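Local coordinates for MHC class I antigen (Anolis carolinensis, PDB 7CPO), which probably presents antigenic peptides on the cell surface to T cells, holding each peptide in a groove between two helices above a beta-sheet, at residues A[82-85]-A[86-90]; A[63-66]-A[67-71]; A[152-155]-A[156-159]. All blocks are in the same frame, centred on the assembly; numbering follows the deposited sequence.

Interaction 1. Residues A[82-85]-A[86-90]; sequences ATLA and EYYNQ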
ATOM      1  N   ALA A  82      -2.725  25.135   6.415  1.00 27.80           N
ATOM      2  CA  ALA A  82      -2.634  26.415   7.117  1.00 26.47           C
ATOM      3  C   ALA A  82      -3.871  26.673   7.970  1.00 33.33           C
ATOM      4  O   ALA A  82      -3.763  27.168   9.097  1.00 44.62           O
ATOM      5  CB  ALA A  82      -2.432  27.557   6.125  1.00 17.68           C
ATOM      6  N   THR A  83      -5.051  26.342   7.455  1.00 35.67           N
ATOM      7  CA  THR A  83      -6.280  26.616   8.191  1.00 35.01           C
ATOM      8  C   THR A  83      -6.419  25.705   9.407  1.00 39.38           C
ATOM      9  O   THR A  83      -6.905  26.140  10.462  1.00 35.52           O
ATOM     10  CB  THR A  83      -7.480  26.463   7.259  1.00 27.29           C
ATOM     11  OG1 THR A  83      -7.437  27.495   6.266  1.00 34.05           O
ATOM     12  CG2 THR A  83      -8.776  26.551   8.024  1.00 23.03           C
ATOM     13  N   LEU A  84      -6.000  24.435   9.277  1.00 30.31           N
ATOM     14  CA  LEU A  84      -6.130  23.501  10.393  1.00 38.40           C
ATOM     15  C   LEU A  84      -5.203  23.857  11.541  1.00 34.07           C
ATOM     16  O   LEU A  84      -5.520  23.571  12.698  1.00 34.23           O
ATOM     17  CB  LEU A  84      -5.847  22.070   9.952  1.00 32.71           C
ATOM     18  CG  LEU A  84      -6.959  21.568   9.051  1.00 37.92           C
ATOM     19  CD1 LEU A  84      -6.565  20.276   8.404  1.00 32.31           C
ATOM     20  CD2 LEU A  84      -8.205  21.431   9.864  1.00 39.83           C
ATOM     21  N   ALA A  85      -4.046  24.440  11.240  1.00 34.67           N
ATOM     22  CA  ALA A  85      -3.215  24.985  12.300  1.00 37.37           C
ATOM     23  C   ALA A  85      -4.006  25.977  13.136  1.00 38.03           C
ATOM     24  O   ALA A  85      -3.956  25.939  14.369  1.00 40.32           O
ATOM     25  CB  ALA A  85      -1.974  25.646  11.704  1.00 32.06           C
ATOM     26  N   GLU A  86      -4.768  26.853  12.478  1.00 30.18           N
ATOM     27  CA  GLU A  86      -5.600  27.802  13.206  1.00 38.40           C
ATOM     28  C   GLU A  86      -6.701  27.082  13.981  1.00 38.98           C
ATOM     29  O   GLU A  86      -6.864  27.303  15.185  1.00 37.17           O
ATOM     30  CB  GLU A  86      -6.174  28.841  12.236  1.00 43.39           C
ATOM     31  CG  GLU A  86      -5.159  29.957  11.884  1.00 49.07           C
ATOM     32  CD  GLU A  86      -5.421  30.675  10.548  1.00 63.48           C
ATOM     33  OE1 GLU A  86      -4.872  30.252   9.501  1.00 70.93           O
ATOM     34  OE2 GLU A  86      -6.166  31.681  10.548  1.00 74.54           O
ATOM     35  N   TYR A  87      -7.429  26.177  13.316  1.00 37.61           N
ATOM     36  CA  TYR A  87      -8.530  25.453  13.958  1.00 38.53           C
ATOM     37  C   TYR A  87      -8.086  24.747  15.233  1.00 37.01           C
ATOM     38  O   TYR A  87      -8.820  24.727  16.231  1.00 35.43           O
ATOM     39  CB  TYR A  87      -9.113  24.417  12.998  1.00 35.40           C
ATOM     40  CG  TYR A  87     -10.027  24.938  11.912  1.00 38.37           C
ATOM     41  CD1 TYR A  87     -10.442  26.270  11.871  1.00 30.03           C
ATOM     42  CD2 TYR A  87     -10.488  24.076  10.926  1.00 37.41           C
ATOM     43  CE1 TYR A  87     -11.295  26.717  10.858  1.00 26.51           C
ATOM     44  CE2 TYR A  87     -11.328  24.505   9.937  1.00 29.97           C
ATOM     45  CZ  TYR A  87     -11.730  25.814   9.903  1.00 28.94           C
ATOM     46  OH  TYR A  87     -12.573  26.180   8.891  1.00 31.39           O
ATOM     47  N   TYR A  88      -6.914  24.119  15.202  1.00 35.89           N
ATOM     48  CA  TYR A  88      -6.349  23.437  16.355  1.00 34.97           C
ATOM     49  C   TYR A  88      -5.393  24.334  17.142  1.00 48.18           C
ATOM     50  O   TYR A  88      -4.776  23.868  18.109  1.00 36.73           O
ATOM     51  CB  TYR A  88      -5.649  22.152  15.902  1.00 38.53           C
ATOM     52  CG  TYR A  88      -6.623  21.080  15.447  1.00 44.46           C
ATOM     53  CD1 TYR A  88      -7.247  20.239  16.366  1.00 40.15           C
ATOM     54  CD2 TYR A  88      -6.940  20.924  14.097  1.00 38.18           C
ATOM     55  CE1 TYR A  88      -8.147  19.260  15.958  1.00 36.43           C
ATOM     56  CE2 TYR A  88      -7.841  19.946  13.679  1.00 41.56           C
ATOM     57  CZ  TYR A  88      -8.442  19.122  14.616  1.00 44.22           C
ATOM     58  OH  TYR A  88      -9.333  18.157  14.206  1.00 38.03           O
ATOM     59  N   ASN A  89      -5.292  25.615  16.763  1.00 42.29           N
ATOM     60  CA  ASN A  89      -4.451  26.609  17.439  1.00 51.52           C
ATOM     61  C   ASN A  89      -3.057  26.059  17.753  1.00 47.45           C
ATOM     62  O   ASN A  89      -2.629  25.997  18.910  1.00 40.65           O
ATOM     63  CB  ASN A  89      -5.128  27.131  18.708  1.00 55.11           C
ATOM     64  CG  ASN A  89      -4.357  28.272  19.339  1.00 53.90           C
ATOM     65  OD1 ASN A  89      -3.837  28.150  20.443  1.00 59.94           O
ATOM     66  ND2 ASN A  89      -4.235  29.380  18.605  1.00 57.89           N
ATOM     67  N   GLN A  90      -2.341  25.666  16.704  1.00 34.31           N
ATOM     68  CA  GLN A  90      -1.006  25.097  16.827  1.00 45.42           C
ATOM     69  C   GLN A  90       0.001  26.064  16.218  1.00 49.11           C
ATOM     70  O   GLN A  90      -0.043  26.325  15.011  1.00 45.10           O
ATOM     71  CB  GLN A  90      -0.938  23.739  16.138  1.00 35.16           C
ATOM     72  CG  GLN A  90      -1.975  22.757  16.648  1.00 37.92           C
ATOM     73  CD  GLN A  90      -1.992  21.479  15.837  1.00 42.92           C
ATOM     74  OE1 GLN A  90      -2.097  20.378  16.376  1.00 47.54           O
ATOM     75  NE2 GLN A  90      -1.895  21.621  14.525  1.00 50.39           N
TER

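Interaction 2. Residues A[63-66]-A[67-71]; sequences WERN and TLYAQ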
ATOM      1  N   TRP A  63      -4.694  13.571 -19.663  1.00 15.58           N
ATOM      2  CA  TRP A  63      -3.509  13.884 -18.868  1.00 18.52           C
ATOM      3  C   TRP A  63      -3.478  15.356 -18.455  1.00 26.47           C
ATOM      4  O   TRP A  63      -3.095  15.675 -17.320  1.00 21.69           O
ATOM      5  CB  TRP A  63      -2.252  13.479 -19.641  1.00 17.04           C
ATOM      6  CG  TRP A  63      -2.294  12.014 -19.975  1.00 18.45           C
ATOM      7  CD1 TRP A  63      -2.455  11.453 -21.213  1.00 19.45           C
ATOM      8  CD2 TRP A  63      -2.250  10.920 -19.043  1.00 14.81           C
ATOM      9  NE1 TRP A  63      -2.479  10.079 -21.111  1.00 16.37           N
ATOM     10  CE2 TRP A  63      -2.363   9.730 -19.788  1.00 18.37           C
ATOM     11  CE3 TRP A  63      -2.093  10.833 -17.656  1.00 16.54           C
ATOM     12  CZ2 TRP A  63      -2.339   8.472 -19.187  1.00 15.94           C
ATOM     13  CZ3 TRP A  63      -2.066   9.593 -17.067  1.00 14.36           C
ATOM     14  CH2 TRP A  63      -2.194   8.425 -17.832  1.00 17.97           C
ATOM     15  N   GLU A  64      -3.894  16.267 -19.340  1.00 18.00           N
ATOM     16  CA  GLU A  64      -3.938  17.672 -18.954  1.00 23.63           C
ATOM     17  C   GLU A  64      -4.998  17.916 -17.886  1.00 22.71           C
ATOM     18  O   GLU A  64      -4.735  18.603 -16.889  1.00 22.25           O
ATOM     19  CB  GLU A  64      -4.196  18.574 -20.168  1.00 22.95           C
ATOM     20  CG  GLU A  64      -3.093  18.569 -21.191  1.00 34.80           C
ATOM     21  CD  GLU A  64      -1.721  18.941 -20.628  1.00 44.34           C
ATOM     22  OE1 GLU A  64      -1.607  19.922 -19.843  1.00 40.31           O
ATOM     23  OE2 GLU A  64      -0.751  18.231 -20.991  1.00 49.98           O
ATOM     24  N   ARG A  65      -6.211  17.379 -18.085  1.00 13.96           N
ATOM     25  CA  ARG A  65      -7.286  17.608 -17.117  1.00 21.70           C
ATOM     26  C   ARG A  65      -6.898  17.097 -15.731  1.00 21.70           C
ATOM     27  O   ARG A  65      -6.979  17.837 -14.744  1.00 19.43           O
ATOM     28  CB  ARG A  65      -8.587  16.957 -17.594  1.00 15.20           C
ATOM     29  CG  ARG A  65      -9.841  17.427 -16.841  1.00 17.93           C
ATOM     30  CD  ARG A  65     -11.097  17.120 -17.652  1.00 12.12           C
ATOM     31  NE  ARG A  65     -11.071  15.717 -17.968  1.00 29.74           N
ATOM     32  CZ  ARG A  65     -11.079  15.211 -19.188  1.00 27.47           C
ATOM     33  NH1 ARG A  65     -11.189  16.002 -20.234  1.00 22.07           N
ATOM     34  NH2 ARG A  65     -11.000  13.900 -19.347  1.00 32.14           N
ATOM     35  N   ASN A  66      -6.421  15.848 -15.645  1.00 16.87           N
ATOM     36  CA  ASN A  66      -6.005  15.300 -14.355  1.00 16.56           C
ATOM     37  C   ASN A  66      -4.842  16.083 -13.756  1.00 17.60           C
ATOM     38  O   ASN A  66      -4.787  16.295 -12.537  1.00 21.66           O
ATOM     39  CB  ASN A  66      -5.620  13.834 -14.512  1.00 17.44           C
ATOM     40  CG  ASN A  66      -6.820  12.900 -14.560  1.00 20.19           C
ATOM     41  OD1 ASN A  66      -7.360  12.516 -13.520  1.00 25.08           O
ATOM     42  ND2 ASN A  66      -7.219  12.498 -15.767  1.00 17.03           N
ATOM     43  N   THR A  67      -3.898  16.513 -14.593  1.00 18.95           N
ATOM     44  CA  THR A  67      -2.790  17.344 -14.120  1.00 16.60           C
ATOM     45  C   THR A  67      -3.290  18.667 -13.520  1.00 21.70           C
ATOM     46  O   THR A  67      -2.885  19.054 -12.417  1.00 17.35           O
ATOM     47  CB  THR A  67      -1.827  17.603 -15.284  1.00 21.50           C
ATOM     48  OG1 THR A  67      -1.250  16.366 -15.713  1.00 18.60           O
ATOM     49  CG2 THR A  67      -0.719  18.561 -14.896  1.00 20.28           C
ATOM     50  N   LEU A  68      -4.166  19.383 -14.239  1.00 19.99           N
ATOM     51  CA  LEU A  68      -4.685  20.656 -13.728  1.00 24.13           C
ATOM     52  C   LEU A  68      -5.445  20.457 -12.416  1.00 20.18           C
ATOM     53  O   LEU A  68      -5.237  21.196 -11.449  1.00 21.73           O
ATOM     54  CB  LEU A  68      -5.575  21.337 -14.781  1.00 16.68           C
ATOM     55  CG  LEU A  68      -4.895  21.829 -16.076  1.00 23.44           C
ATOM     56  CD1 LEU A  68      -5.873  21.952 -17.249  1.00 13.71           C
ATOM     57  CD2 LEU A  68      -4.163  23.162 -15.867  1.00 23.56           C
ATOM     58  N   TYR A  69      -6.310  19.438 -12.358  1.00 17.03           N
ATOM     59  CA  TYR A  69      -7.037  19.135 -11.128  1.00 16.98           C
ATOM     60  C   TYR A  69      -6.088  18.766  -9.996  1.00 21.35           C
ATOM     61  O   TYR A  69      -6.245  19.241  -8.862  1.00 17.94           O
ATOM     62  CB  TYR A  69      -8.020  17.985 -11.359  1.00 20.95           C
ATOM     63  CG  TYR A  69      -9.249  18.312 -12.180  1.00 18.68           C
ATOM     64  CD1 TYR A  69      -9.587  19.621 -12.479  1.00 19.48           C
ATOM     65  CD2 TYR A  69     -10.082  17.291 -12.648  1.00 22.93           C
ATOM     66  CE1 TYR A  69     -10.727  19.913 -13.231  1.00 26.93           C
ATOM     67  CE2 TYR A  69     -11.217  17.570 -13.387  1.00 25.32           C
ATOM     68  CZ  TYR A  69     -11.534  18.888 -13.676  1.00 24.37           C
ATOM     69  OH  TYR A  69     -12.649  19.176 -14.425  1.00 29.31           O
ATOM     70  N   ALA A  70      -5.125  17.871 -10.271  1.00 19.70           N
ATOM     71  CA  ALA A  70      -4.202  17.442  -9.220  1.00 27.08           C
ATOM     72  C   ALA A  70      -3.395  18.626  -8.693  1.00 24.33           C
ATOM     73  O   ALA A  70      -3.220  18.783  -7.474  1.00 19.18           O
ATOM     74  CB  ALA A  70      -3.279  16.327  -9.736  1.00 17.22           C
ATOM     75  N   GLN A  71      -2.921  19.482  -9.604  1.00 21.82           N
ATOM     76  CA  GLN A  71      -2.291  20.737  -9.211  1.00 21.13           C
ATOM     77  C   GLN A  71      -3.221  21.565  -8.342  1.00 21.23           C
ATOM     78  O   GLN A  71      -2.801  22.107  -7.312  1.00 26.58           O
ATOM     79  CB  GLN A  71      -1.896  21.527 -10.449  1.00 17.17           C
ATOM     80  CG  GLN A  71      -0.662  21.004 -11.102  1.00 28.06           C
ATOM     81  CD  GLN A  71      -0.265  21.803 -12.320  1.00 26.34           C
ATOM     82  OE1 GLN A  71       0.774  21.542 -12.912  1.00 30.82           O
ATOM     83  NE2 GLN A  71      -1.079  22.788 -12.692  1.00 26.69           N
TER

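Interaction 3. Residues A[152-155]-A[156-159]; sequences FRDN and EYKK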
ATOM      1  N   PHE A 152     -25.011  22.309  -0.668  1.00 23.40           N
ATOM      2  CA  PHE A 152     -25.826  21.209  -1.176  1.00 26.48           C
ATOM      3  C   PHE A 152     -25.382  20.779  -2.564  1.00 25.43           C
ATOM      4  O   PHE A 152     -25.272  19.574  -2.842  1.00 27.03           O
ATOM      5  CB  PHE A 152     -27.311  21.614  -1.190  1.00 19.86           C
ATOM      6  CG  PHE A 152     -27.837  21.997   0.163  1.00 40.22           C
ATOM      7  CD1 PHE A 152     -27.366  21.351   1.311  1.00 41.39           C
ATOM      8  CD2 PHE A 152     -28.775  23.017   0.308  1.00 37.19           C
ATOM      9  CE1 PHE A 152     -27.826  21.709   2.577  1.00 37.77           C
ATOM     10  CE2 PHE A 152     -29.242  23.371   1.571  1.00 31.67           C
ATOM     11  CZ  PHE A 152     -28.761  22.724   2.706  1.00 34.79           C
ATOM     12  N   ARG A 153     -25.114  21.752  -3.443  1.00 23.49           N
ATOM     13  CA  ARG A 153     -24.746  21.436  -4.821  1.00 27.69           C
ATOM     14  C   ARG A 153     -23.410  20.696  -4.880  1.00 25.13           C
ATOM     15  O   ARG A 153     -23.294  19.661  -5.547  1.00 24.22           O
ATOM     16  CB  ARG A 153     -24.716  22.720  -5.658  1.00 23.63           C
ATOM     17  CG  ARG A 153     -24.833  22.494  -7.161  1.00 34.76           C
ATOM     18  CD  ARG A 153     -25.414  23.722  -7.882  1.00 32.02           C
ATOM     19  NE  ARG A 153     -26.535  23.354  -8.742  1.00 40.66           N
ATOM     20  CZ  ARG A 153     -27.741  23.917  -8.700  1.00 41.21           C
ATOM     21  NH1 ARG A 153     -27.994  24.902  -7.844  1.00 44.39           N
ATOM     22  NH2 ARG A 153     -28.697  23.491  -9.519  1.00 43.73           N
ATOM     23  N   ASP A 154     -22.392  21.202  -4.173  1.00 32.75           N
ATOM     24  CA  ASP A 154     -21.089  20.546  -4.204  1.00 32.35           C
ATOM     25  C   ASP A 154     -21.171  19.160  -3.590  1.00 26.65           C
ATOM     26  O   ASP A 154     -20.544  18.219  -4.086  1.00 31.30           O
ATOM     27  CB  ASP A 154     -20.031  21.394  -3.489  1.00 25.26           C
ATOM     28  CG  ASP A 154     -18.743  21.532  -4.300  1.00 38.37           C
ATOM     29  OD1 ASP A 154     -18.017  22.523  -4.102  1.00 43.85           O
ATOM     30  OD2 ASP A 154     -18.445  20.653  -5.140  1.00 43.33           O
ATOM     31  N   ASN A 155     -21.954  19.007  -2.521  1.00 31.53           N
ATOM     32  CA  ASN A 155     -22.115  17.683  -1.935  1.00 27.76           C
ATOM     33  C   ASN A 155     -22.731  16.710  -2.928  1.00 22.93           C
ATOM     34  O   ASN A 155     -22.402  15.520  -2.905  1.00 18.32           O
ATOM     35  CB  ASN A 155     -22.968  17.768  -0.675  1.00 24.60           C
ATOM     36  CG  ASN A 155     -22.248  18.447   0.464  1.00 29.73           C
ATOM     37  OD1 ASN A 155     -21.006  18.457   0.525  1.00 21.81           O
ATOM     38  ND2 ASN A 155     -23.028  19.029   1.382  1.00 22.20           N
ATOM     39  N   GLU A 156     -23.600  17.194  -3.824  1.00 19.94           N
ATOM     40  CA  GLU A 156     -24.171  16.299  -4.822  1.00 18.57           C
ATOM     41  C   GLU A 156     -23.157  15.948  -5.908  1.00 23.92           C
ATOM     42  O   GLU A 156     -23.149  14.812  -6.396  1.00 29.93           O
ATOM     43  CB  GLU A 156     -25.438  16.885  -5.434  1.00 20.84           C
ATOM     44  CG  GLU A 156     -26.601  16.934  -4.443  1.00 35.93           C
ATOM     45  CD  GLU A 156     -27.474  15.663  -4.430  1.00 51.19           C
ATOM     46  OE1 GLU A 156     -27.016  14.587  -4.892  1.00 51.96           O
ATOM     47  OE2 GLU A 156     -28.619  15.737  -3.921  1.00 48.65           O
ATOM     48  N   TYR A 157     -22.268  16.882  -6.283  1.00 20.27           N
ATOM     49  CA  TYR A 157     -21.199  16.518  -7.220  1.00 24.24           C
ATOM     50  C   TYR A 157     -20.404  15.337  -6.699  1.00 24.69           C
ATOM     51  O   TYR A 157     -19.981  14.473  -7.478  1.00 17.30           O
ATOM     52  CB  TYR A 157     -20.228  17.677  -7.466  1.00 21.37           C
ATOM     53  CG  TYR A 157     -20.809  18.913  -8.078  1.00 29.44           C
ATOM     54  CD1 TYR A 157     -21.928  18.853  -8.907  1.00 26.19           C
ATOM     55  CD2 TYR A 157     -20.230  20.155  -7.835  1.00 25.72           C
ATOM     56  CE1 TYR A 157     -22.453  20.002  -9.478  1.00 23.92           C
ATOM     57  CE2 TYR A 157     -20.748  21.298  -8.388  1.00 28.36           C
ATOM     58  CZ  TYR A 157     -21.858  21.220  -9.216  1.00 30.35           C
ATOM     59  OH  TYR A 157     -22.368  22.371  -9.782  1.00 39.65           O
ATOM     60  N   LYS A 158     -20.172  15.297  -5.380  1.00 16.92           N
ATOM     61  CA  LYS A 158     -19.367  14.228  -4.806  1.00 19.78           C
ATOM     62  C   LYS A 158     -20.118  12.903  -4.811  1.00 18.46           C
ATOM     63  O   LYS A 158     -19.542  11.867  -5.165  1.00 22.18           O
ATOM     64  CB  LYS A 158     -18.929  14.620  -3.399  1.00 23.97           C
ATOM     65  CG  LYS A 158     -17.915  15.712  -3.416  1.00 14.82           C
ATOM     66  CD  LYS A 158     -17.575  16.207  -2.048  1.00 19.66           C
ATOM     67  CE  LYS A 158     -16.527  17.330  -2.147  1.00 15.62           C
ATOM     68  NZ  LYS A 158     -16.956  18.389  -3.072  1.00 16.97           N
ATOM     69  N   LYS A 159     -21.402  12.920  -4.448  1.00 17.39           N
ATOM     70  CA  LYS A 159     -22.231  11.723  -4.567  1.00 23.09           C
ATOM     71  C   LYS A 159     -22.262  11.222  -6.008  1.00 21.50           C
ATOM     72  O   LYS A 159     -22.056  10.031  -6.270  1.00 20.89           O
ATOM     73  CB  LYS A 159     -23.646  12.023  -4.072  1.00 25.28           C
ATOM     74  CG  LYS A 159     -24.607  10.839  -4.074  1.00 22.95           C
ATOM     75  CD  LYS A 159     -26.012  11.286  -3.615  1.00 26.79           C
ATOM     76  CE  LYS A 159     -26.956  10.116  -3.334  1.00 25.77           C
ATOM     77  NZ  LYS A 159     -27.106   9.191  -4.495  1.00 40.24           N
TER

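Interaction 1. Residues A[82-85]-A[86-90]
Thr83 CG2 sits over one face of the Tyr87 ring, 3.8 Å from the ring centroid and 18° off the ring normal, which meets the geometry of a CH-pi contact. The methyl owes this place to its first torsion: it stands opposite the backbone N, while OG1 (chi1 -67°) turns back beside that N and makes a weak hydrogen bond to Asp79 O. The two side chains run side by side in the same direction, one helical turn apart. Leu84 fills the next part of the tight side. Its CD2 lies 3.7 Å from Tyr87 CD2, an oblique approach, and 4.1 Å from Tyr88 CE2, so one methyl bridges two aromatic rings. Leu84 O also meets the edge of the Tyr88 ring, 3.3 Å from CD2, while accepting the Tyr88 N-H at 2.9 Å. The other side is loose: Glu86 extends along the exposed surface. Here the helix ends in a Schellman motif, with Asn89 at positive phi as the C-prime residue; Gln90 N bonds to Ala85 O at 2.9 Å and Asn89 N to Glu86 O at 2.8 Å. The hydroxyl of Tyr87 is held by a backbone atom of the bound peptide, and Thr83 packs on an apolar peptide side chain. Beneath this last turn of helix 62-87, Leu84, Tyr87 and Tyr88 rest on Tyr124 of strand 122-128, the Tyr88 ring also meets that of Tyr119 on strand 111-119, and Tyr87 reaches across to Asn143, Thr144 and Lys147 of helix 141-149.

Interaction 2. Residues A[63-66]-A[67-71]
Tyr69 lies alongside Arg65, one helical turn earlier, with both side chains heading the same way. Its CB is 3.5 Å from Arg65 O, the carbonyl that also accepts the Tyr69 N-H. CG stays equally near that oxygen, which lies over one face of the ring. Farther out the aliphatic part of the arginine takes over: Tyr69 CE2 is 3.7 Å and CZ 3.9 Å from Arg65 CG, a CH-pi contact 27° off the ring normal. At the tip, OH is 4.1 Å from Arg65 CD. The arginine chain then bends at chi3 (54°), its guanidinium plane stands 55° from the ring, and its charge is paired with Asp59, while NE bonds to a polar peptide side chain. On the sheet-facing side, Trp63 O receives two donors from opposite faces of its carbonyl plane, Thr67 N at 3.0 Å and Thr67 OG1 at 2.5 Å. The hydroxyl oxygen in turn accepts from Tyr45 N, tying the helix to strand 44-47. With Asn66 ND2 held by Tyr62 O, its OD1 bonded to the backbone of the bound peptide and Tyr69 packed on an apolar peptide side chain, this is the groove-lining alpha1 helix of an MHC class I molecule.

Interaction 3. Residues A[152-155]-A[156-159]
From Phe152 to Lys159 the backbone follows helical i to i+4 bonding at the start of helix 152-176, with Tyr157 N reaching Arg153 O at 3.1 Å and Lys159 N reaching Asn155 O at 3.2 Å, while Glu156 N is shared between Phe152 O and, weakly, Arg153 O. Arg153 O also lies over the centre of the Tyr157 ring, 3.6 Å above its plane, so the same carbonyl serves the amide and covers one ring face. The Arg153 side chain crosses Tyr157 obliquely: CG is 3.6 Å from Tyr157 OH, and the hydroxyl oxygen lies near the guanidinium plane, at its edge. Asp154 meets the same ring at its edge: OD2 is 3.3 Å from Tyr157 CD2, with carboxylate and ring planes 78° apart. A first torsion of -133°, away from a staggered position, carries the carboxylate to this place. OD2 is also 3.4 Å from Lys158 NZ, a long salt bridge; the bend of the lysine at chi4 (53°) turns NZ toward it. Neither charge relies on this pair alone, for Asp154 OD1 forms a salt bridge with a basic side chain of the bound peptide and Lys158 NZ a hydrogen bond with an aromatic one. The buried Asn155 is fixed by both ends of its amide, ND2 to Trp148 O and OD1 to Trp134 NE1. Since Asp154, Tyr157 and Lys158 all touch peptide side chains, this segment forms part of the alpha2-helix wall of the MHC class I peptide groove.

All three contacts border one ligand, the bound peptide, and each has three residues within its reach. Interactions 1 and 2 belong to the same helix, 62-87, with centres 28 Å and nearest atoms about 14 Å apart: 63-71 lies near its start and 82-90 takes in its end. Interaction 3 is on helix 152-176, in the other wall of the groove. Its centre is 20 Å from that of interaction 2, with nearest atoms about 10 Å apart, and 26 Å from that of interaction 1, with nearest atoms about 14 Å apart. No two of them touch directly. The floor between the two walls is the eight-stranded antiparallel sheet.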